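Local atomic coordinates of conserved hypothetical protein (Streptococcus pneumoniae, PDB entry 2GK4), a protein that is of unproven function but probably couples phosphopantothenate to cysteine in coenzyme A synthesis, as the CoaB domains of its family do. Residues K5-S10 and E80-Y85; G11-A16 and H90-S95; P99-G104 and V135-K140; Q199-F204 and T212-E217. All blocks are in the same frame, centred on the assembly; numbering follows the deposited sequence.

Interaction 1 (K5-S10 and E80-Y85)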
# COMPACT_ATOMS: atom_id res chain seq x y z
N LYS A 5 2.23 -28.14 15.66
CA LYS A 5 2.66 -26.77 15.46
C LYS A 5 1.82 -26.22 14.32
O LYS A 5 1.60 -26.91 13.31
CB LYS A 5 4.13 -26.75 15.06
CG LYS A 5 5.11 -27.23 16.15
CD LYS A 5 6.54 -27.09 15.64
CE LYS A 5 7.57 -27.57 16.65
NZ LYS A 5 8.95 -27.42 16.10
N ILE A 6 1.35 -24.99 14.49
CA ILE A 6 0.43 -24.39 13.52
C ILE A 6 1.08 -23.23 12.76
O ILE A 6 1.59 -22.30 13.36
CB ILE A 6 -0.85 -23.85 14.23
CG1 ILE A 6 -1.33 -24.80 15.35
CG2 ILE A 6 -1.94 -23.54 13.21
CD1 ILE A 6 -1.93 -26.07 14.89
N LEU A 7 1.01 -23.29 11.43
CA LEU A 7 1.46 -22.21 10.58
C LEU A 7 0.23 -21.42 10.14
O LEU A 7 -0.77 -21.98 9.71
CB LEU A 7 2.20 -22.81 9.35
CG LEU A 7 2.89 -21.88 8.34
CD1 LEU A 7 4.02 -21.05 9.00
CD2 LEU A 7 3.43 -22.75 7.22
N VAL A 8 0.30 -20.11 10.30
CA VAL A 8 -0.83 -19.26 9.98
C VAL A 8 -0.35 -18.16 9.06
O VAL A 8 0.77 -17.63 9.24
CB VAL A 8 -1.50 -18.64 11.28
CG1 VAL A 8 -2.66 -17.73 10.90
CG2 VAL A 8 -1.95 -19.74 12.29
N THR A 9 -1.17 -17.81 8.06
CA THR A 9 -0.87 -16.61 7.29
C THR A 9 -1.98 -15.59 7.46
O THR A 9 -3.18 -15.95 7.61
CB THR A 9 -0.65 -16.86 5.76
OG1 THR A 9 -1.91 -17.17 5.14
CG2 THR A 9 0.35 -18.04 5.49
N SER A 10 -1.61 -14.32 7.46
CA SER A 10 -2.62 -13.27 7.45
C SER A 10 -2.14 -12.00 6.76
O SER A 10 -0.95 -11.81 6.51
CB SER A 10 -3.02 -12.92 8.90
OG SER A 10 -2.01 -12.10 9.48
N GLU A 80 9.95 -23.16 2.55
CA GLU A 80 10.86 -23.36 3.67
C GLU A 80 10.20 -23.94 4.92
O GLU A 80 10.80 -24.77 5.60
CB GLU A 80 11.60 -22.05 4.02
CG GLU A 80 12.98 -21.92 3.36
CD GLU A 80 13.53 -20.48 3.26
OE1 GLU A 80 13.10 -19.58 4.01
OE2 GLU A 80 14.41 -20.26 2.40
N ARG A 81 8.97 -23.51 5.23
CA ARG A 81 8.32 -23.87 6.52
C ARG A 81 7.31 -25.00 6.54
O ARG A 81 7.12 -25.63 7.58
CB ARG A 81 7.69 -22.65 7.18
CG ARG A 81 8.71 -21.58 7.50
CD ARG A 81 8.08 -20.44 8.24
NE ARG A 81 8.91 -19.25 8.10
CZ ARG A 81 9.75 -18.81 9.03
NH1 ARG A 81 10.47 -17.72 8.81
NH2 ARG A 81 9.88 -19.47 10.18
N VAL A 82 6.64 -25.23 5.41
CA VAL A 82 5.48 -26.11 5.46
C VAL A 82 5.82 -27.51 5.98
O VAL A 82 5.02 -28.12 6.68
CB VAL A 82 4.73 -26.12 4.13
CG1 VAL A 82 3.87 -27.33 3.98
CG2 VAL A 82 3.88 -24.84 4.04
N GLN A 83 7.02 -27.99 5.64
CA GLN A 83 7.48 -29.32 6.08
C GLN A 83 7.55 -29.43 7.61
O GLN A 83 7.56 -30.54 8.16
CB GLN A 83 8.86 -29.61 5.48
CG GLN A 83 9.94 -28.64 5.97
CD GLN A 83 11.25 -28.72 5.21
OE1 GLN A 83 11.67 -29.80 4.77
NE2 GLN A 83 11.93 -27.57 5.07
N ASP A 84 7.62 -28.29 8.29
CA ASP A 84 7.87 -28.25 9.73
C ASP A 84 6.63 -28.09 10.60
O ASP A 84 6.72 -28.16 11.84
CB ASP A 84 8.83 -27.10 10.05
CG ASP A 84 10.25 -27.37 9.59
OD1 ASP A 84 10.68 -28.56 9.52
OD2 ASP A 84 10.94 -26.39 9.28
N TYR A 85 5.48 -27.87 9.96
CA TYR A 85 4.20 -27.61 10.67
C TYR A 85 3.19 -28.69 10.35
O TYR A 85 3.27 -29.32 9.29
CB TYR A 85 3.67 -26.17 10.36
CG TYR A 85 4.61 -25.15 11.00
CD1 TYR A 85 5.80 -24.80 10.36
CD2 TYR A 85 4.35 -24.64 12.26
CE1 TYR A 85 6.70 -23.91 10.97
CE2 TYR A 85 5.27 -23.76 12.90
CZ TYR A 85 6.43 -23.41 12.24
OH TYR A 85 7.35 -22.56 12.85
O HOH W 1 8.75 -29.14 13.30
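Tyr-85 and Leu-7 form the centre of an apolar contact. The CB of Leu-7 lies 3.7 Å from Tyr-85 CG, and its CD1 branch reaches over one face of the ring. Beside it, Lys-5 CB approaches the ring obliquely, 3.5 Å from Tyr-85 CD2; here a lysine serves through its aliphatic root. Leu-7 sends CG away from its own N (chi1 -175°), which brings both methyls to the 80-85 segment: CD2 meets Val-82 CG2 at 3.8 Å, the two side chains crossing at about a right angle, and CD1 touches Arg-81 CD at 4.2 Å. The charged end of Arg-81 turns elsewhere, to a salt bridge with Glu-77.

The polar link is indirect. A water donates to Asp-84 O (2.7 Å) and accepts a weak bond from Lys-5 NZ (3.3 Å), a position the extended lysine chain can reach; NZ also has a long, weak ion pair with Glu-45.

The contact lies in a Rossmann-like alpha/beta fold, between strand 5-9 and the connection from helix 71-81 to strand 87-90, its parallel neighbour. No direct hydrogen bond joins the two segments, so this connection is held against the strand by hydrocarbon packing, with one water bridging Lys-5 and Asp-84.

Interaction 2 (G11-A16 and H90-S95)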
# COMPACT_ATOMS: atom_id res chain seq x y z
N GLY A 11 -3.09 -11.12 6.45
CA GLY A 11 -2.72 -9.83 5.88
C GLY A 11 -2.89 -9.88 4.37
O GLY A 11 -3.81 -10.51 3.87
N GLY A 12 -2.03 -9.17 3.65
CA GLY A 12 -2.15 -9.14 2.18
C GLY A 12 -0.82 -8.73 1.57
O GLY A 12 -0.11 -7.86 2.10
N THR A 13 -0.51 -9.33 0.43
CA THR A 13 0.76 -9.09 -0.25
C THR A 13 0.74 -7.74 -0.98
O THR A 13 -0.33 -7.22 -1.35
CB THR A 13 1.08 -10.19 -1.30
OG1 THR A 13 -0.03 -10.38 -2.20
CG2 THR A 13 1.43 -11.53 -0.60
N SER A 14 1.93 -7.14 -1.12
CA SER A 14 2.12 -5.87 -1.81
C SER A 14 3.14 -6.11 -2.91
O SER A 14 4.21 -6.65 -2.66
CB SER A 14 2.69 -4.80 -0.86
OG SER A 14 1.68 -4.23 -0.03
N GLU A 15 2.80 -5.72 -4.13
CA GLU A 15 3.69 -5.94 -5.27
C GLU A 15 4.22 -4.57 -5.75
O GLU A 15 3.44 -3.73 -6.19
CB GLU A 15 2.92 -6.65 -6.39
CG GLU A 15 2.25 -7.97 -5.96
CD GLU A 15 3.24 -9.06 -5.60
OE1 GLU A 15 4.24 -9.25 -6.36
OE2 GLU A 15 3.00 -9.74 -4.57
N ALA A 16 5.54 -4.35 -5.67
CA ALA A 16 6.11 -3.02 -6.00
C ALA A 16 5.93 -2.66 -7.47
O ALA A 16 6.13 -3.49 -8.38
CB ALA A 16 7.58 -2.94 -5.60
N HIS A 90 -4.36 -20.77 6.04
CA HIS A 90 -3.97 -19.76 5.07
C HIS A 90 -5.04 -18.69 4.93
O HIS A 90 -6.02 -18.87 4.17
CB HIS A 90 -3.65 -20.41 3.71
CG HIS A 90 -3.16 -19.42 2.70
ND1 HIS A 90 -3.68 -19.32 1.43
CD2 HIS A 90 -2.24 -18.43 2.82
CE1 HIS A 90 -3.05 -18.34 0.79
NE2 HIS A 90 -2.18 -17.79 1.62
N SER A 91 -4.88 -17.58 5.64
CA SER A 91 -5.85 -16.51 5.53
C SER A 91 -5.37 -15.24 4.85
O SER A 91 -6.17 -14.29 4.65
CB SER A 91 -6.48 -16.21 6.90
OG SER A 91 -5.69 -15.29 7.63
N MSE A 92 -4.09 -15.18 4.51
CA MSE A 92 -3.54 -14.00 3.83
C MSE A 92 -4.24 -13.82 2.46
O MSE A 92 -4.54 -14.81 1.79
CB MSE A 92 -2.02 -14.16 3.62
CG MSE A 92 -1.36 -12.92 2.98
SE MSE A 92 0.52 -13.29 2.65
CE MSE A 92 1.13 -13.38 4.54
N ALA A 93 -4.49 -12.58 2.07
CA ALA A 93 -4.97 -12.27 0.72
C ALA A 93 -3.73 -12.21 -0.18
O ALA A 93 -2.87 -11.32 -0.04
CB ALA A 93 -5.68 -10.91 0.72
N VAL A 94 -3.66 -13.13 -1.13
CA VAL A 94 -2.45 -13.27 -1.96
C VAL A 94 -2.72 -12.67 -3.32
O VAL A 94 -3.71 -13.03 -3.97
CB VAL A 94 -2.05 -14.77 -2.07
CG1 VAL A 94 -0.82 -14.97 -3.00
CG2 VAL A 94 -1.76 -15.31 -0.69
N SER A 95 -1.85 -11.76 -3.76
CA SER A 95 -1.98 -11.13 -5.07
C SER A 95 -2.12 -12.17 -6.18
O SER A 95 -1.37 -13.16 -6.21
CB SER A 95 -0.77 -10.23 -5.35
OG SER A 95 -0.73 -9.21 -4.38
O HOH W 2 -5.83 -11.65 5.85
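A short hydrogen bond joins the hydroxyls of Thr-13 and Ser-95, OG1 and OG lying 2.6 Å apart, and either could be the donor. Thr-13 OG1 sits between its own backbone N and carbonyl carbon (chi1 53°), which turns the hydroxyl to the serine and the methyl to Met-92. Two small hydroxyl residues suit this buried place, since they answer each other's polarity.

The backbones add two bonds. Ala-93 N donates to Gly-11 O at 2.8 Å in an almost straight bond (171°), and Thr-13 N donates to Ala-93 O at 3.1 Å, arriving nearly in line with that carbonyl. Together they make one parallel bridge, Gly-12 opposite Ala-93, where Gly-12 CA also comes within 3.2 Å of Ala-93 O in a CA-H...O contact. Gly-11 has a positive phi (98°), and at its backbone angles a CB would be jammed against the carbonyl O of Ser-10, which calls for glycine. Nearby, a water accepts from Gly-11 N and donates to Ser-91 O.

Packing surrounds this polar core. Met-92, a selenomethionine, brings CG to 3.6 Å from Gly-11 O, and its SE meets Thr-13 CG2 at 3.8 Å. Glu-15 brings CG to within 3.6 Å of Ser-95 OG, while its carboxylate is taken by Thr-98 and by the N of Thr-71.

The segments follow the C-terminal ends of the adjacent parallel strands 5-9 and 87-90. Glycine-containing loops at this edge of the sheet are characteristic of Rossmann-like folds, which commonly bind nucleotides there.

Interaction 3 (P99-G104 and V135-K140)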
# COMPACT_ATOMS: atom_id res chain seq x y z
N PRO A 99 3.13 -6.61 -11.15
CA PRO A 99 3.55 -5.68 -12.19
C PRO A 99 4.66 -6.23 -13.08
O PRO A 99 5.58 -6.90 -12.59
CB PRO A 99 4.09 -4.49 -11.38
CG PRO A 99 3.28 -4.50 -10.15
CD PRO A 99 3.18 -5.97 -9.81
N VAL A 100 4.56 -5.95 -14.38
CA VAL A 100 5.63 -6.29 -15.30
C VAL A 100 6.20 -5.02 -15.95
O VAL A 100 7.42 -4.79 -15.92
CB VAL A 100 5.15 -7.29 -16.40
CG1 VAL A 100 6.25 -7.51 -17.46
CG2 VAL A 100 4.76 -8.61 -15.76
N TYR A 101 5.32 -4.18 -16.47
CA TYR A 101 5.74 -3.05 -17.29
C TYR A 101 4.75 -1.92 -17.16
O TYR A 101 3.54 -2.12 -17.28
CB TYR A 101 5.84 -3.49 -18.74
CG TYR A 101 6.42 -2.47 -19.69
CD1 TYR A 101 5.62 -1.89 -20.67
CD2 TYR A 101 7.76 -2.11 -19.63
CE1 TYR A 101 6.15 -0.96 -21.58
CE2 TYR A 101 8.30 -1.18 -20.55
CZ TYR A 101 7.48 -0.61 -21.51
OH TYR A 101 8.00 0.30 -22.43
N MSE A 102 5.27 -0.72 -16.92
CA MSE A 102 4.45 0.47 -16.72
C MSE A 102 4.86 1.50 -17.76
O MSE A 102 6.04 1.80 -17.91
CB MSE A 102 4.72 1.03 -15.32
CG MSE A 102 4.27 2.46 -15.07
SE MSE A 102 2.52 2.51 -14.27
CE MSE A 102 1.60 2.49 -15.62
N THR A 103 3.89 2.03 -18.50
CA THR A 103 4.22 2.96 -19.59
C THR A 103 3.10 3.99 -19.82
O THR A 103 2.08 3.96 -19.14
CB THR A 103 4.56 2.19 -20.90
OG1 THR A 103 5.24 3.06 -21.82
CG2 THR A 103 3.31 1.63 -21.57
N GLY A 104 3.31 4.90 -20.77
CA GLY A 104 2.30 5.91 -21.15
C GLY A 104 1.29 5.33 -22.12
O GLY A 104 1.58 4.38 -22.85
N VAL A 135 -0.37 3.19 -18.10
CA VAL A 135 -0.92 1.86 -18.29
C VAL A 135 0.06 0.86 -17.70
O VAL A 135 1.23 0.85 -18.07
CB VAL A 135 -1.09 1.53 -19.79
CG1 VAL A 135 -1.72 0.16 -19.98
CG2 VAL A 135 -1.92 2.58 -20.48
N LEU A 136 -0.43 0.03 -16.79
CA LEU A 136 0.39 -1.00 -16.14
C LEU A 136 -0.05 -2.39 -16.60
O LEU A 136 -1.24 -2.71 -16.50
CB LEU A 136 0.29 -0.87 -14.60
CG LEU A 136 0.98 -1.98 -13.79
CD1 LEU A 136 2.48 -1.90 -13.95
CD2 LEU A 136 0.55 -1.93 -12.30
N PHE A 137 0.91 -3.20 -17.08
CA PHE A 137 0.66 -4.59 -17.46
C PHE A 137 1.11 -5.46 -16.31
O PHE A 137 2.20 -5.26 -15.77
CB PHE A 137 1.44 -4.94 -18.74
CG PHE A 137 0.98 -4.15 -19.95
CD1 PHE A 137 1.51 -2.88 -20.20
CD2 PHE A 137 -0.02 -4.65 -20.78
CE1 PHE A 137 1.06 -2.11 -21.30
CE2 PHE A 137 -0.49 -3.91 -21.89
CZ PHE A 137 0.05 -2.64 -22.15
N LEU A 138 0.28 -6.44 -15.95
CA LEU A 138 0.57 -7.33 -14.83
C LEU A 138 0.41 -8.76 -15.31
O LEU A 138 -0.49 -9.04 -16.13
CB LEU A 138 -0.37 -7.07 -13.67
CG LEU A 138 -0.44 -5.65 -13.09
CD1 LEU A 138 -1.50 -4.81 -13.81
CD2 LEU A 138 -0.72 -5.75 -11.60
N LYS A 139 1.27 -9.65 -14.83
CA LYS A 139 1.12 -11.11 -15.14
C LYS A 139 0.65 -11.88 -13.89
O LYS A 139 0.78 -11.39 -12.77
CB LYS A 139 2.45 -11.68 -15.61
CG LYS A 139 3.51 -11.82 -14.51
CD LYS A 139 4.86 -12.35 -15.03
CE LYS A 139 5.77 -12.74 -13.88
NZ LYS A 139 7.13 -13.15 -14.43
N LYS A 140 0.13 -13.10 -14.09
CA LYS A 140 -0.17 -13.97 -12.95
C LYS A 140 1.01 -14.23 -12.02
O LYS A 140 2.18 -14.45 -12.46
CB LYS A 140 -0.74 -15.30 -13.41
CG LYS A 140 -2.18 -15.23 -13.82
CD LYS A 140 -2.75 -16.64 -13.99
CE LYS A 140 -4.09 -16.60 -14.71
NZ LYS A 140 -4.43 -17.91 -15.34
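Two antiparallel strands, their axes 4.5 Å apart at closest approach and at 160°, pair through Tyr-101 and Phe-137, and a classic beta bulge breaks the register where Val-100 and Tyr-101 both face Phe-137. At the bulge Phe-137 O accepts twice, from Val-100 N at 2.8 Å and weakly from Tyr-101 N. Beyond it the pairing is regular: Phe-137 N returns a nearly straight bond (177°) to Tyr-101 O, and Thr-103 and Val-135 exchange two more. This arm, formed by strands 97-104 and 133-140, is a two-stranded sheet separate from the main one. Residues 135 to 138 also pair antiparallel with a strand of the second subunit, so the sheet runs on across the interface.

Aromatic rings and beta-branched side chains share the face bearing Tyr-101, Thr-103, Val-135 and Phe-137. The two rings touch at Tyr-101 CD1 to Phe-137 CD1, 4.3 Å apart, with Phe-137 at the edge of the tyrosine; Phe-117 stacks on Phe-137, and Tyr-101 OH is hydrogen-bonded to Glu-107 OE1. On the other side Met-102, a flexible selenomethionine, bends to bring CE to 3.7 Å from Leu-136 CB.

Past the bulge, Pro-99 CB meets Leu-136 CD1 at 4.0 Å. Lys-139 suits an exposed margin: its aliphatic part, extended beyond CG, passes the Val-100 methyl, CG lying 3.7 Å from Val-100 CG2.

Interaction 4 (Q199-F204 and T212-E217)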
# COMPACT_ATOMS: atom_id res chain seq x y z
N GLN A 199 -20.79 -9.10 13.12
CA GLN A 199 -21.10 -10.39 12.50
C GLN A 199 -20.07 -10.73 11.43
O GLN A 199 -19.45 -9.84 10.84
CB GLN A 199 -22.50 -10.40 11.86
CG GLN A 199 -23.67 -10.17 12.80
CD GLN A 199 -24.22 -11.44 13.39
OE1 GLN A 199 -25.10 -12.08 12.80
NE2 GLN A 199 -23.71 -11.83 14.56
N HIS A 200 -19.92 -12.02 11.15
CA HIS A 200 -19.05 -12.44 10.07
C HIS A 200 -19.56 -13.82 9.70
O HIS A 200 -19.12 -14.81 10.27
CB HIS A 200 -17.59 -12.55 10.56
CG HIS A 200 -16.59 -12.67 9.46
ND1 HIS A 200 -16.73 -13.54 8.39
CD2 HIS A 200 -15.42 -12.03 9.26
CE1 HIS A 200 -15.69 -13.42 7.59
NE2 HIS A 200 -14.88 -12.50 8.08
N ARG A 201 -20.52 -13.87 8.80
CA ARG A 201 -21.08 -15.17 8.36
C ARG A 201 -19.99 -15.92 7.60
O ARG A 201 -19.35 -15.35 6.71
CB ARG A 201 -22.27 -14.92 7.42
CG ARG A 201 -22.83 -16.15 6.73
CD ARG A 201 -23.89 -16.77 7.59
NE ARG A 201 -24.57 -17.83 6.86
CZ ARG A 201 -25.32 -18.76 7.45
NH1 ARG A 201 -25.48 -18.72 8.77
NH2 ARG A 201 -25.88 -19.73 6.71
N ALA A 202 -19.82 -17.21 7.91
CA ALA A 202 -18.89 -18.06 7.17
C ALA A 202 -19.38 -19.49 7.13
O ALA A 202 -20.15 -19.94 7.99
CB ALA A 202 -17.48 -18.01 7.78
N ILE A 203 -18.94 -20.19 6.10
CA ILE A 203 -19.33 -21.58 5.90
C ILE A 203 -18.05 -22.39 5.85
O ILE A 203 -17.20 -22.15 4.99
CB ILE A 203 -20.13 -21.76 4.61
CG1 ILE A 203 -21.26 -20.70 4.51
CG2 ILE A 203 -20.63 -23.22 4.45
CD1 ILE A 203 -21.88 -20.57 3.14
N PHE A 204 -17.95 -23.36 6.76
CA PHE A 204 -16.82 -24.28 6.79
C PHE A 204 -17.15 -25.38 5.79
O PHE A 204 -18.04 -26.20 6.03
CB PHE A 204 -16.64 -24.85 8.22
CG PHE A 204 -15.91 -23.93 9.16
CD1 PHE A 204 -16.27 -22.58 9.30
CD2 PHE A 204 -14.86 -24.43 9.94
CE1 PHE A 204 -15.58 -21.74 10.18
CE2 PHE A 204 -14.17 -23.62 10.84
CZ PHE A 204 -14.53 -22.27 10.97
N THR A 212 -21.85 -23.87 9.52
CA THR A 212 -21.91 -22.41 9.42
C THR A 212 -21.68 -21.75 10.75
O THR A 212 -21.98 -22.32 11.80
CB THR A 212 -23.25 -21.90 8.86
OG1 THR A 212 -24.32 -22.34 9.73
CG2 THR A 212 -23.52 -22.48 7.47
N VAL A 213 -21.15 -20.53 10.69
CA VAL A 213 -20.91 -19.73 11.88
C VAL A 213 -21.27 -18.26 11.60
O VAL A 213 -21.39 -17.84 10.45
CB VAL A 213 -19.43 -19.81 12.39
CG1 VAL A 213 -19.08 -21.20 12.92
CG2 VAL A 213 -18.47 -19.36 11.28
N GLN A 214 -21.42 -17.48 12.67
CA GLN A 214 -21.98 -16.14 12.56
C GLN A 214 -21.05 -14.99 12.87
O GLN A 214 -21.38 -13.84 12.54
CB GLN A 214 -23.21 -16.03 13.46
CG GLN A 214 -24.41 -16.64 12.86
CD GLN A 214 -24.74 -16.04 11.51
OE1 GLN A 214 -24.93 -16.77 10.55
NE2 GLN A 214 -24.76 -14.70 11.41
N THR A 215 -19.95 -15.29 13.57
CA THR A 215 -18.99 -14.27 14.04
C THR A 215 -17.56 -14.74 13.89
O THR A 215 -17.27 -15.95 13.77
CB THR A 215 -19.21 -13.87 15.55
OG1 THR A 215 -18.92 -15.00 16.39
CG2 THR A 215 -20.63 -13.42 15.81
N LYS A 216 -16.64 -13.78 13.93
CA LYS A 216 -15.21 -14.05 13.91
C LYS A 216 -14.80 -14.92 15.07
O LYS A 216 -13.99 -15.80 14.91
CB LYS A 216 -14.42 -12.73 13.97
CG LYS A 216 -14.39 -11.98 12.64
CD LYS A 216 -13.69 -10.59 12.75
CE LYS A 216 -13.44 -10.00 11.37
NZ LYS A 216 -14.75 -9.78 10.61
N GLU A 217 -15.37 -14.66 16.24
CA GLU A 217 -15.05 -15.46 17.42
C GLU A 217 -15.49 -16.90 17.19
O GLU A 217 -14.76 -17.84 17.52
CB GLU A 217 -15.69 -14.85 18.67
CG GLU A 217 -15.13 -13.46 19.05
CD GLU A 217 -15.52 -12.32 18.08
OE1 GLU A 217 -16.63 -12.33 17.51
OE2 GLU A 217 -14.69 -11.40 17.91
O HOH W 3 -16.89 -9.17 12.26
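The beta hairpin of strands 202-205 and 210-213 is joined here by the hydrogen-bonded pair Ala-202 and Val-213. Val-213 N donates to Ala-202 O at 2.9 Å, and Ala-202 N donates back to Val-213 O at 3.1 Å. Two residues earlier in the chain, His-200 N gives a nearly straight bond (175°) to Gln-214 O at 2.7 Å, coming from above the carbonyl plane.

Gln-214 is the polar link between two side chains of the other segment, a task its amide suits by offering both an acceptor and a donor. The bend at chi2 (-57°) returns the amide to Gln-199 and Arg-201, although CB points away from their segment. OE1 accepts from Arg-201 NH1 at 2.7 Å, close to the guanidinium plane, and NE2 gives Gln-199 OE1 a more bent bond of 3.0 Å. Arg-201 is gripped from elsewhere too, since its NE makes a salt bridge with Glu-168. One face of its guanidinium is covered by Thr-212, with CG2 3.7 Å from NH2.

The hairpin forms the edge of the mixed sheet of this Rossmann-like fold, strand 202-205 running antiparallel to strand 186-191. Ala-202 and Val-213 place small side chains beside the ring of Phe-204, on the side where helix 216-228 packs: Val-213 CG2 lies 3.9 Å from Ala-202 CB and equally near Phe-204 CE1, which it meets obliquely. Thr-215 is the N-cap of that helix, its OG1 accepting from Glu-218 N. Beside this helix start, a water donates to Gln-199 O and accepts from Lys-216 NZ at 2.8 Å.

In the fold
Interactions 1 and 2 are continuous: Thr-9 at the end of strand 5-9 reaches the loop that follows strand 87-90 through its O to Ser-91 OG (2.6 Å) and its OG1 to Met-92 N (3.0 Å), both probable hydrogen bonds. Interaction 2 in turn meets interaction 3 where Glu-15 CB packs on Pro-99 CD at 3.5 Å, close to the start of the two-stranded arm that pairs with the second subunit. Interaction 4 reaches the same mixed sheet as interaction 1, their centres about 24 Å apart, whereas interactions 3 and 4 lie on opposite sides of the chain's centre, about 37 Å between centres. Glycerol, probably from the crystallisation liquor, hydrogen-bonds to Ser-91 O and lies near His-200; such molecules often mark pockets.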